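Local coordinates for LPXTG cell wall surface protein (Streptococcus gordonii, PDB 4IGB) that is a cell-wall-linked surface protein, here as its N-terminal N1 and N2 domains, and probably acts as an adhesin, at residues B[305-311]-B[396-402]; B[313-318]-B[409-415]; B[113-119]-B[169-175]. All coordinates share one frame; numbering follows the deposited sequence.

In the fold
From the N terminus, the chain first builds the N1 domain, where interaction 3 pairs strand 103-118 with strand 170-182 in an eight-stranded antiparallel sheet and closes a loop of 49 residues. Interaction 3 closes before interactions 1 and 2 open, so it stands in series with them, its centre about 66 Å from that of interaction 1. Within N2, strand 310-317 serves both remaining contacts. Interaction 1 joins its entry to the end of strand 389-397, and interaction 2 packs its body on strand 409-417. Their segments alternate along the chain, so the loops cross, and T397 touches I409 between them.

Interaction 1: B[305-311]-B[396-402]; sequences AKDGQDV and ATNKKVE
A396 enters opposite D310 as an antiparallel non-hydrogen-bonded pair, its CB lying 3.7 Å from D310 OD1, while K346 of the neighbouring strand 343-352 forms a long, weak ion pair with the same carboxylate. T397 carries the contact. Its backbone N donates to Q309 O, its O receives G308 N, and its hydroxyl lies between two backbone groups. With OG1 set between the backbone N and the carbonyl carbon (chi1 59°), the hydroxyl faces the 306-309 turn: OG1 donates to K306 O at 2.6 Å, in the carbonyl plane and on a lone pair, and accepts from Q309 N at 2.7 Å. The methyl CG2 instead lies 4.0 Å from Q309 CB. At N398 the strand has ended. Its OD1 takes K400 N in an Asx turn, and its ND2 is bound by E341 and D344. K399 crosses the D307 carboxylate obliquely, with CE 3.5 Å from OD2 and the ammonium somewhat farther off. V401 points toward segment 305-311 and presses CG1 against K306 C at 3.3 Å. E402, although poorly ordered, reaches across with OE2 to D307 N at 3.0 Å; the bond is nearly straight (169°) but meets the carboxylate from above its plane. One threonine hydroxyl thus spans the turn as both donor and acceptor and fixes its backbone, while K399 NZ, 4.1 Å from D307 OD2 and beyond a salt bridge, would probably moderate that charge at this partly exposed end of the N2 domain.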
loop_
_atom_site.group_PDB
_atom_site.type_symbol
_atom_site.label_atom_id
_atom_site.label_comp_id
_atom_site.label_asym_id
_atom_site.label_seq_id
_atom_site.Cartn_x
_atom_site.Cartn_y
_atom_site.Cartn_z
ATOM N N ALA B 305 -43.254 -3.390 12.489
ATOM C CA ALA B 305 -42.698 -4.712 12.260
ATOM C C ALA B 305 -43.710 -5.590 11.540
ATOM O O ALA B 305 -44.121 -6.632 12.057
ATOM C CB ALA B 305 -42.289 -5.346 13.586
ATOM N N LYS B 306 -44.108 -5.164 10.344
ATOM C CA LYS B 306 -45.101 -5.885 9.561
ATOM C C LYS B 306 -44.622 -6.158 8.147
ATOM O O LYS B 306 -43.820 -5.414 7.607
ATOM C CB LYS B 306 -46.415 -5.092 9.493
ATOM C CG LYS B 306 -47.301 -5.221 10.720
ATOM C CD LYS B 306 -47.586 -3.869 11.351
ATOM C CE LYS B 306 -48.800 -3.938 12.270
ATOM N NZ LYS B 306 -48.724 -5.098 13.209
ATOM N N ASP B 307 -45.147 -7.223 7.556
ATOM C CA ASP B 307 -44.917 -7.558 6.156
ATOM C C ASP B 307 -45.311 -6.395 5.229
ATOM O O ASP B 307 -46.148 -5.571 5.586
ATOM C CB ASP B 307 -45.741 -8.800 5.812
ATOM C CG ASP B 307 -45.518 -9.279 4.399
ATOM O OD1 ASP B 307 -44.347 -9.320 3.968
ATOM O OD2 ASP B 307 -46.516 -9.605 3.718
ATOM N N GLY B 308 -44.698 -6.330 4.049
ATOM C CA GLY B 308 -45.048 -5.337 3.046
ATOM C C GLY B 308 -44.796 -3.879 3.412
ATOM O O GLY B 308 -45.560 -3.006 3.008
ATOM N N GLN B 309 -43.742 -3.605 4.177
ATOM C CA GLN B 309 -43.357 -2.228 4.468
ATOM C C GLN B 309 -42.184 -1.810 3.578
ATOM O O GLN B 309 -41.090 -2.378 3.661
ATOM C CB GLN B 309 -42.959 -2.059 5.938
ATOM C CG GLN B 309 -44.048 -2.365 6.932
ATOM C CD GLN B 309 -45.215 -1.414 6.817
ATOM O OE1 GLN B 309 -46.337 -1.837 6.566
ATOM N NE2 GLN B 309 -44.956 -0.120 6.993
ATOM N N ASP B 310 -42.408 -0.815 2.730
ATOM C CA ASP B 310 -41.339 -0.321 1.870
ATOM C C ASP B 310 -40.135 0.143 2.675
ATOM O O ASP B 310 -40.270 0.773 3.725
ATOM C CB ASP B 310 -41.825 0.837 1.009
ATOM C CG ASP B 310 -42.735 0.391 -0.102
ATOM O OD1 ASP B 310 -42.769 -0.827 -0.387
ATOM O OD2 ASP B 310 -43.407 1.264 -0.696
ATOM N N VAL B 311 -38.949 -0.188 2.191
ATOM C CA VAL B 311 -37.751 0.470 2.678
ATOM C C VAL B 311 -36.859 0.709 1.464
ATOM O O VAL B 311 -36.618 -0.194 0.658
ATOM C CB VAL B 311 -37.029 -0.304 3.817
ATOM C CG1 VAL B 311 -38.014 -1.161 4.614
ATOM C CG2 VAL B 311 -35.909 -1.150 3.274
ATOM N N ALA B 396 -38.959 -4.201 0.239
ATOM C CA ALA B 396 -40.076 -4.187 1.181
ATOM C C ALA B 396 -39.969 -5.364 2.144
ATOM O O ALA B 396 -39.595 -6.455 1.749
ATOM C CB ALA B 396 -41.413 -4.201 0.439
ATOM N N THR B 397 -40.285 -5.131 3.410
ATOM C CA THR B 397 -40.255 -6.196 4.398
ATOM C C THR B 397 -41.127 -7.364 3.950
ATOM O O THR B 397 -42.100 -7.177 3.215
ATOM C CB THR B 397 -40.727 -5.697 5.765
ATOM O OG1 THR B 397 -42.068 -5.195 5.652
ATOM C CG2 THR B 397 -39.817 -4.582 6.246
ATOM N N ASN B 398 -40.743 -8.572 4.361
ATOM C CA ASN B 398 -41.532 -9.773 4.090
ATOM C C ASN B 398 -42.079 -10.329 5.400
ATOM O O ASN B 398 -41.950 -9.701 6.448
ATOM C CB ASN B 398 -40.701 -10.824 3.355
ATOM C CG ASN B 398 -39.457 -11.215 4.124
ATOM O OD1 ASN B 398 -39.511 -11.444 5.330
ATOM N ND2 ASN B 398 -38.321 -11.257 3.435
ATOM N N LYS B 399 -42.696 -11.500 5.341
ATOM C CA LYS B 399 -43.304 -12.089 6.530
ATOM C C LYS B 399 -42.315 -12.256 7.684
ATOM O O LYS B 399 -42.691 -12.137 8.852
ATOM C CB LYS B 399 -43.959 -13.427 6.186
ATOM C CG LYS B 399 -45.329 -13.283 5.557
ATOM C CD LYS B 399 -46.306 -12.710 6.564
ATOM C CE LYS B 399 -47.568 -12.182 5.891
ATOM N NZ LYS B 399 -48.163 -13.161 4.938
ATOM N N LYS B 400 -41.050 -12.510 7.357
ATOM C CA LYS B 400 -40.052 -12.801 8.387
ATOM C C LYS B 400 -39.765 -11.631 9.308
ATOM O O LYS B 400 -39.152 -11.808 10.362
ATOM C CB LYS B 400 -38.744 -13.275 7.770
ATOM C CG LYS B 400 -38.893 -14.378 6.759
ATOM C CD LYS B 400 -37.533 -14.993 6.461
ATOM C CE LYS B 400 -37.436 -15.418 5.011
ATOM N NZ LYS B 400 -36.216 -16.233 4.768
ATOM N N VAL B 401 -40.200 -10.434 8.924
ATOM C CA VAL B 401 -39.957 -9.269 9.768
ATOM C C VAL B 401 -40.722 -9.441 11.068
ATOM O O VAL B 401 -40.288 -8.986 12.126
ATOM C CB VAL B 401 -40.387 -7.940 9.089
ATOM C CG1 VAL B 401 -41.896 -7.880 8.925
ATOM C CG2 VAL B 401 -39.902 -6.750 9.903
ATOM N N GLU B 402 -41.867 -10.110 10.971
ATOM C CA GLU B 402 -42.756 -10.308 12.111
ATOM C C GLU B 402 -42.202 -11.371 13.043
ATOM O O GLU B 402 -42.681 -11.538 14.165
ATOM C CB GLU B 402 -44.172 -10.663 11.636
ATOM C CG GLU B 402 -44.916 -9.465 11.031
ATOM C CD GLU B 402 -46.081 -9.868 10.138
ATOM O OE1 GLU B 402 -46.455 -11.067 10.142
ATOM O OE2 GLU B 402 -46.617 -8.983 9.427
#

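Interaction 2: B[313-318]-B[409-415]; sequences YKATFK and IDNTVTL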
loop_
_atom_site.group_PDB
_atom_site.type_symbol
_atom_site.label_atom_id
_atom_site.label_comp_id
_atom_site.label_asym_id
_atom_site.label_seq_id
_atom_site.Cartn_x
_atom_site.Cartn_y
_atom_site.Cartn_z
ATOM N N TYR B 313 -33.339 2.349 -0.220
ATOM C CA TYR B 313 -31.958 2.716 0.029
ATOM C C TYR B 313 -31.415 3.591 -1.094
ATOM O O TYR B 313 -31.524 3.248 -2.263
ATOM C CB TYR B 313 -31.096 1.459 0.175
ATOM C CG TYR B 313 -31.450 0.600 1.385
ATOM C CD1 TYR B 313 -31.125 1.013 2.674
ATOM C CD2 TYR B 313 -32.094 -0.619 1.235
ATOM C CE1 TYR B 313 -31.439 0.238 3.784
ATOM C CE2 TYR B 313 -32.416 -1.411 2.349
ATOM C CZ TYR B 313 -32.082 -0.973 3.614
ATOM O OH TYR B 313 -32.387 -1.738 4.716
ATOM N N LYS B 314 -30.838 4.730 -0.731
ATOM C CA LYS B 314 -30.190 5.591 -1.704
ATOM C C LYS B 314 -28.705 5.589 -1.422
ATOM O O LYS B 314 -28.267 5.956 -0.329
ATOM C CB LYS B 314 -30.727 7.018 -1.618
ATOM C CG LYS B 314 -30.218 7.947 -2.722
ATOM C CD LYS B 314 -30.802 9.360 -2.553
ATOM C CE LYS B 314 -30.268 10.337 -3.600
ATOM N NZ LYS B 314 -30.671 11.749 -3.307
ATOM N N ALA B 315 -27.931 5.168 -2.410
ATOM C CA ALA B 315 -26.486 5.139 -2.258
ATOM C C ALA B 315 -25.811 6.025 -3.285
ATOM O O ALA B 315 -26.059 5.914 -4.489
ATOM C CB ALA B 315 -25.965 3.715 -2.364
ATOM N N THR B 316 -24.941 6.895 -2.799
ATOM C CA THR B 316 -24.211 7.806 -3.666
ATOM C C THR B 316 -22.738 7.445 -3.690
ATOM O O THR B 316 -22.069 7.456 -2.657
ATOM C CB THR B 316 -24.367 9.222 -3.160
ATOM O OG1 THR B 316 -25.764 9.533 -3.105
ATOM C CG2 THR B 316 -23.627 10.207 -4.066
ATOM N N PHE B 317 -22.228 7.118 -4.870
ATOM C CA PHE B 317 -20.851 6.640 -4.973
ATOM C C PHE B 317 -19.967 7.679 -5.636
ATOM O O PHE B 317 -20.185 8.034 -6.789
ATOM C CB PHE B 317 -20.803 5.323 -5.765
ATOM C CG PHE B 317 -21.651 4.228 -5.167
ATOM C CD1 PHE B 317 -21.108 3.332 -4.267
ATOM C CD2 PHE B 317 -22.989 4.106 -5.500
ATOM C CE1 PHE B 317 -21.889 2.327 -3.694
ATOM C CE2 PHE B 317 -23.775 3.097 -4.940
ATOM C CZ PHE B 317 -23.220 2.209 -4.034
ATOM N N LYS B 318 -18.956 8.157 -4.918
ATOM C CA LYS B 318 -17.973 9.035 -5.544
ATOM C C LYS B 318 -16.958 8.180 -6.288
ATOM O O LYS B 318 -16.454 7.191 -5.751
ATOM C CB LYS B 318 -17.286 9.935 -4.506
ATOM C CG LYS B 318 -16.202 10.882 -5.068
ATOM C CD LYS B 318 -14.921 10.123 -5.413
ATOM C CE LYS B 318 -13.661 10.757 -4.843
ATOM N NZ LYS B 318 -13.500 12.226 -5.062
ATOM N N ILE B 409 -33.252 -3.181 11.268
ATOM C CA ILE B 409 -32.727 -3.649 10.003
ATOM C C ILE B 409 -31.574 -2.746 9.621
ATOM O O ILE B 409 -31.756 -1.539 9.457
ATOM C CB ILE B 409 -33.783 -3.653 8.896
ATOM C CG1 ILE B 409 -34.912 -4.620 9.246
ATOM C CG2 ILE B 409 -33.147 -4.041 7.569
ATOM C CD1 ILE B 409 -36.162 -4.410 8.419
ATOM N N ASP B 410 -30.387 -3.340 9.516
ATOM C CA ASP B 410 -29.166 -2.635 9.130
ATOM C C ASP B 410 -28.886 -2.805 7.647
ATOM O O ASP B 410 -29.362 -3.755 7.014
ATOM C CB ASP B 410 -27.966 -3.168 9.926
ATOM C CG ASP B 410 -28.037 -2.802 11.394
ATOM O OD1 ASP B 410 -28.612 -1.735 11.706
ATOM O OD2 ASP B 410 -27.530 -3.573 12.235
ATOM N N ASN B 411 -28.095 -1.891 7.093
ATOM C CA ASN B 411 -27.669 -2.017 5.710
ATOM C C ASN B 411 -26.347 -1.281 5.456
ATOM O O ASN B 411 -26.080 -0.229 6.045
ATOM C CB ASN B 411 -28.773 -1.521 4.780
ATOM C CG ASN B 411 -28.437 -1.719 3.317
ATOM O OD1 ASN B 411 -28.096 -0.768 2.622
ATOM N ND2 ASN B 411 -28.515 -2.965 2.846
ATOM N N THR B 412 -25.520 -1.866 4.599
ATOM C CA THR B 412 -24.240 -1.286 4.201
ATOM C C THR B 412 -24.034 -1.640 2.735
ATOM O O THR B 412 -24.378 -2.744 2.303
ATOM C CB THR B 412 -23.071 -1.838 5.066
ATOM O OG1 THR B 412 -23.189 -1.323 6.396
ATOM C CG2 THR B 412 -21.696 -1.424 4.510
ATOM N N VAL B 413 -23.503 -0.709 1.949
ATOM C CA VAL B 413 -23.222 -1.037 0.568
ATOM C C VAL B 413 -21.744 -0.837 0.355
ATOM O O VAL B 413 -21.127 -0.055 1.071
ATOM C CB VAL B 413 -24.091 -0.233 -0.436
ATOM C CG1 VAL B 413 -23.651 1.248 -0.512
ATOM C CG2 VAL B 413 -24.027 -0.874 -1.785
ATOM N N THR B 414 -21.173 -1.565 -0.599
ATOM C CA THR B 414 -19.726 -1.520 -0.837
ATOM C C THR B 414 -19.356 -1.243 -2.285
ATOM O O THR B 414 -19.796 -1.942 -3.193
ATOM C CB THR B 414 -19.052 -2.838 -0.402
ATOM O OG1 THR B 414 -19.316 -3.052 0.984
ATOM C CG2 THR B 414 -17.541 -2.777 -0.615
ATOM N N LEU B 415 -18.522 -0.233 -2.492
ATOM C CA LEU B 415 -18.041 0.085 -3.825
ATOM C C LEU B 415 -16.774 -0.693 -4.081
ATOM O O LEU B 415 -15.894 -0.766 -3.225
ATOM C CB LEU B 415 -17.760 1.577 -3.960
ATOM C CG LEU B 415 -17.123 2.084 -5.256
ATOM C CD1 LEU B 415 -18.006 1.809 -6.476
ATOM C CD2 LEU B 415 -16.831 3.581 -5.134
HETATM O O HOH W 1 -30.734 -4.484 4.750
HETATM O O HOH W 2 -32.542 -0.279 6.798
#
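Y313 lays its ring over the carboxamide of N411, the two planes stacked 26° apart. N411 OD1 sits above one face of the ring, toward its rim and 3.5 Å from CD1, and N411 CB approaches CE1. CG of N411 stands anti to the backbone N (chi1 -176°), which carries the amide inward over the tyrosine; Q337 of strand 333-338 then binds OD1. The tyrosine hydroxyl extends past N411 to I409, whose side chain crosses the tyrosine at about a right angle, CG2 3.7 Å from OH. Two waters continue from OH: one, 2.5 Å from it, donates to I409 O, and the other donates to D410 O and accepts from N411 ND2. Farther along, A315 CB touches V413 CG1. F317 comes at V413 from the opposite direction, its CZ 3.7 Å from CG1, with V413 CG2 in the plane of the ring at its edge. L415 slides past F317 the other way, setting CB 3.8 Å from CD1. Segments 313-317 and 413-415 run 19° from parallel, axes 9.0 Å apart at closest, too far for backbone pairing; the inward side chains contribute to the buried interior between facing strands of a beta-sandwich-like N2 domain, consistent with its adhesin family.

Interaction 3: B[113-119]-B[169-175]; sequences KVTLHYL and AFWIDAD
H117 spreads its imidazole over the indole of W171, and its atoms can be followed outward. CB lies over the five-membered part of the indole, at a closeness that is doubtful; CG comes 3.3 Å from W171 CZ2, to which ND1 is also nearest; CD2 moves on to W171 CH2 at 3.4 Å, and CE1 lies over the CH2/CZ2 side. The rings form an offset stack, with the imidazole centroid 3.8 Å from that of the six-membered ring and the planes 8° apart. W171 holds CG between its backbone N and carbonyl carbon (chi1 59°), which brings the indole across toward strand 103-118. At the tip, NE2 meets a water in the imidazole plane at 2.7 Å; the water donates to D173 OD1, while OD2 of that aspartate bonds Y212. L119 CD2 borders the indole edge. F170, on the other face of the sheet, receives the edge of Y118 in an offset edge-to-face pair with planes at 62° and centroids 5.4 Å apart. L116 CB also touches F170 CD1, and L116 CD1 meets I172 CG2 at 3.8 Å; helix 122-129 and strand 135-142 cover this buried face. Beneath the side chains, paired backbone bonds link K113 with D175, T115 with D173 and H117 with W171, and L119 N adds one to A169 O. The arrangement is a regular antiparallel strand pair near the middle of the N1 domain's eight-stranded sheet.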
loop_
_atom_site.group_PDB
_atom_site.type_symbol
_atom_site.label_atom_id
_atom_site.label_comp_id
_atom_site.label_asym_id
_atom_site.label_seq_id
_atom_site.Cartn_x
_atom_site.Cartn_y
_atom_site.Cartn_z
ATOM N N LYS B 113 14.933 -11.226 6.437
ATOM C CA LYS B 113 16.336 -11.553 6.310
ATOM C C LYS B 113 17.088 -10.346 5.773
ATOM O O LYS B 113 16.605 -9.627 4.889
ATOM C CB LYS B 113 16.545 -12.753 5.370
ATOM C CG LYS B 113 18.004 -13.141 5.193
ATOM C CD LYS B 113 18.187 -14.292 4.202
ATOM C CE LYS B 113 17.716 -15.611 4.809
ATOM N NZ LYS B 113 17.672 -16.712 3.788
ATOM N N VAL B 114 18.263 -10.116 6.331
ATOM C CA VAL B 114 19.209 -9.179 5.738
ATOM C C VAL B 114 20.504 -9.941 5.546
ATOM O O VAL B 114 21.012 -10.561 6.482
ATOM C CB VAL B 114 19.442 -7.937 6.631
ATOM C CG1 VAL B 114 20.526 -7.001 6.015
ATOM C CG2 VAL B 114 18.118 -7.192 6.867
ATOM N N THR B 115 21.017 -9.915 4.324
ATOM C CA THR B 115 22.278 -10.568 4.008
ATOM C C THR B 115 23.325 -9.503 3.686
ATOM O O THR B 115 23.118 -8.658 2.806
ATOM C CB THR B 115 22.140 -11.498 2.775
ATOM O OG1 THR B 115 21.085 -12.447 2.990
ATOM C CG2 THR B 115 23.457 -12.234 2.512
ATOM N N LEU B 116 24.437 -9.552 4.409
ATOM C CA LEU B 116 25.588 -8.689 4.154
ATOM C C LEU B 116 26.527 -9.407 3.197
ATOM O O LEU B 116 27.074 -10.460 3.533
ATOM C CB LEU B 116 26.328 -8.389 5.471
ATOM C CG LEU B 116 25.918 -7.163 6.304
ATOM C CD1 LEU B 116 24.442 -6.832 6.206
ATOM C CD2 LEU B 116 26.336 -7.314 7.763
ATOM N N HIS B 117 26.701 -8.843 2.008
ATOM C CA HIS B 117 27.626 -9.375 1.016
ATOM C C HIS B 117 28.978 -8.683 1.131
ATOM O O HIS B 117 29.118 -7.503 0.805
ATOM C CB HIS B 117 27.067 -9.194 -0.404
ATOM C CG HIS B 117 25.864 -10.041 -0.690
ATOM N ND1 HIS B 117 25.953 -11.299 -1.249
ATOM C CD2 HIS B 117 24.545 -9.821 -0.472
ATOM C CE1 HIS B 117 24.742 -11.810 -1.375
ATOM N NE2 HIS B 117 23.870 -10.935 -0.907
ATOM N N TYR B 118 29.972 -9.420 1.609
ATOM C CA TYR B 118 31.324 -8.888 1.737
ATOM C C TYR B 118 31.854 -8.379 0.386
ATOM O O TYR B 118 31.768 -9.074 -0.629
ATOM C CB TYR B 118 32.254 -9.955 2.320
ATOM C CG TYR B 118 33.624 -9.428 2.686
ATOM C CD1 TYR B 118 33.771 -8.454 3.675
ATOM C CD2 TYR B 118 34.768 -9.905 2.057
ATOM C CE1 TYR B 118 35.016 -7.967 4.024
ATOM C CE2 TYR B 118 36.025 -9.423 2.403
ATOM C CZ TYR B 118 36.138 -8.455 3.386
ATOM O OH TYR B 118 37.370 -7.968 3.736
ATOM N N LEU B 119 32.386 -7.160 0.372
ATOM C CA LEU B 119 32.798 -6.524 -0.876
ATOM C C LEU B 119 34.184 -6.951 -1.385
ATOM O O LEU B 119 34.534 -6.674 -2.523
ATOM C CB LEU B 119 32.745 -5.009 -0.739
ATOM C CG LEU B 119 31.377 -4.360 -0.952
ATOM C CD1 LEU B 119 31.410 -2.926 -0.456
ATOM C CD2 LEU B 119 30.979 -4.422 -2.425
ATOM N N ALA B 169 31.951 -1.736 3.276
ATOM C CA ALA B 169 32.486 -3.050 3.636
ATOM C C ALA B 169 31.622 -4.205 3.114
ATOM O O ALA B 169 32.138 -5.241 2.676
ATOM C CB ALA B 169 32.643 -3.154 5.139
ATOM N N PHE B 170 30.305 -4.035 3.177
ATOM C CA PHE B 170 29.376 -5.028 2.638
ATOM C C PHE B 170 28.286 -4.293 1.878
ATOM O O PHE B 170 27.858 -3.219 2.303
ATOM C CB PHE B 170 28.667 -5.818 3.756
ATOM C CG PHE B 170 29.583 -6.582 4.678
ATOM C CD1 PHE B 170 29.758 -7.945 4.524
ATOM C CD2 PHE B 170 30.215 -5.951 5.726
ATOM C CE1 PHE B 170 30.572 -8.653 5.371
ATOM C CE2 PHE B 170 31.030 -6.651 6.577
ATOM C CZ PHE B 170 31.215 -8.007 6.397
ATOM N N TRP B 171 27.801 -4.866 0.780
ATOM C CA TRP B 171 26.520 -4.399 0.251
ATOM C C TRP B 171 25.429 -5.258 0.890
ATOM O O TRP B 171 25.711 -6.359 1.381
ATOM C CB TRP B 171 26.458 -4.406 -1.285
ATOM C CG TRP B 171 26.687 -5.742 -1.975
ATOM C CD1 TRP B 171 27.887 -6.322 -2.258
ATOM C CD2 TRP B 171 25.680 -6.623 -2.512
ATOM N NE1 TRP B 171 27.693 -7.514 -2.931
ATOM C CE2 TRP B 171 26.349 -7.720 -3.092
ATOM C CE3 TRP B 171 24.279 -6.592 -2.547
ATOM C CZ2 TRP B 171 25.666 -8.783 -3.690
ATOM C CZ3 TRP B 171 23.604 -7.643 -3.145
ATOM C CH2 TRP B 171 24.299 -8.721 -3.712
ATOM N N ILE B 172 24.199 -4.753 0.918
ATOM C CA ILE B 172 23.151 -5.444 1.645
ATOM C C ILE B 172 22.004 -5.872 0.740
ATOM O O ILE B 172 21.771 -5.290 -0.323
ATOM C CB ILE B 172 22.600 -4.586 2.805
ATOM C CG1 ILE B 172 21.777 -3.413 2.251
ATOM C CG2 ILE B 172 23.740 -4.119 3.709
ATOM C CD1 ILE B 172 21.184 -2.512 3.329
ATOM N N ASP B 173 21.299 -6.903 1.188
ATOM C CA ASP B 173 20.092 -7.379 0.552
ATOM C C ASP B 173 19.084 -7.590 1.672
ATOM O O ASP B 173 19.228 -8.501 2.483
ATOM C CB ASP B 173 20.365 -8.679 -0.215
ATOM C CG ASP B 173 19.112 -9.252 -0.882
ATOM O OD1 ASP B 173 19.233 -10.270 -1.595
ATOM O OD2 ASP B 173 18.009 -8.701 -0.698
ATOM N N ALA B 174 18.091 -6.716 1.738
ATOM C CA ALA B 174 17.069 -6.810 2.772
ATOM C C ALA B 174 15.776 -7.363 2.204
ATOM O O ALA B 174 15.222 -6.813 1.254
ATOM C CB ALA B 174 16.825 -5.437 3.415
ATOM N N ASP B 175 15.302 -8.447 2.809
ATOM C CA ASP B 175 14.050 -9.098 2.440
ATOM C C ASP B 175 13.021 -8.726 3.510
ATOM O O ASP B 175 13.181 -9.058 4.679
ATOM C CB ASP B 175 14.277 -10.613 2.365
ATOM C CG ASP B 175 13.053 -11.386 1.924
ATOM O OD1 ASP B 175 11.923 -11.013 2.296
ATOM O OD2 ASP B 175 13.230 -12.393 1.198
HETATM O O HOH W 3 18.720 -11.412 2.510
HETATM O O HOH W 4 21.396 -11.986 -0.710
#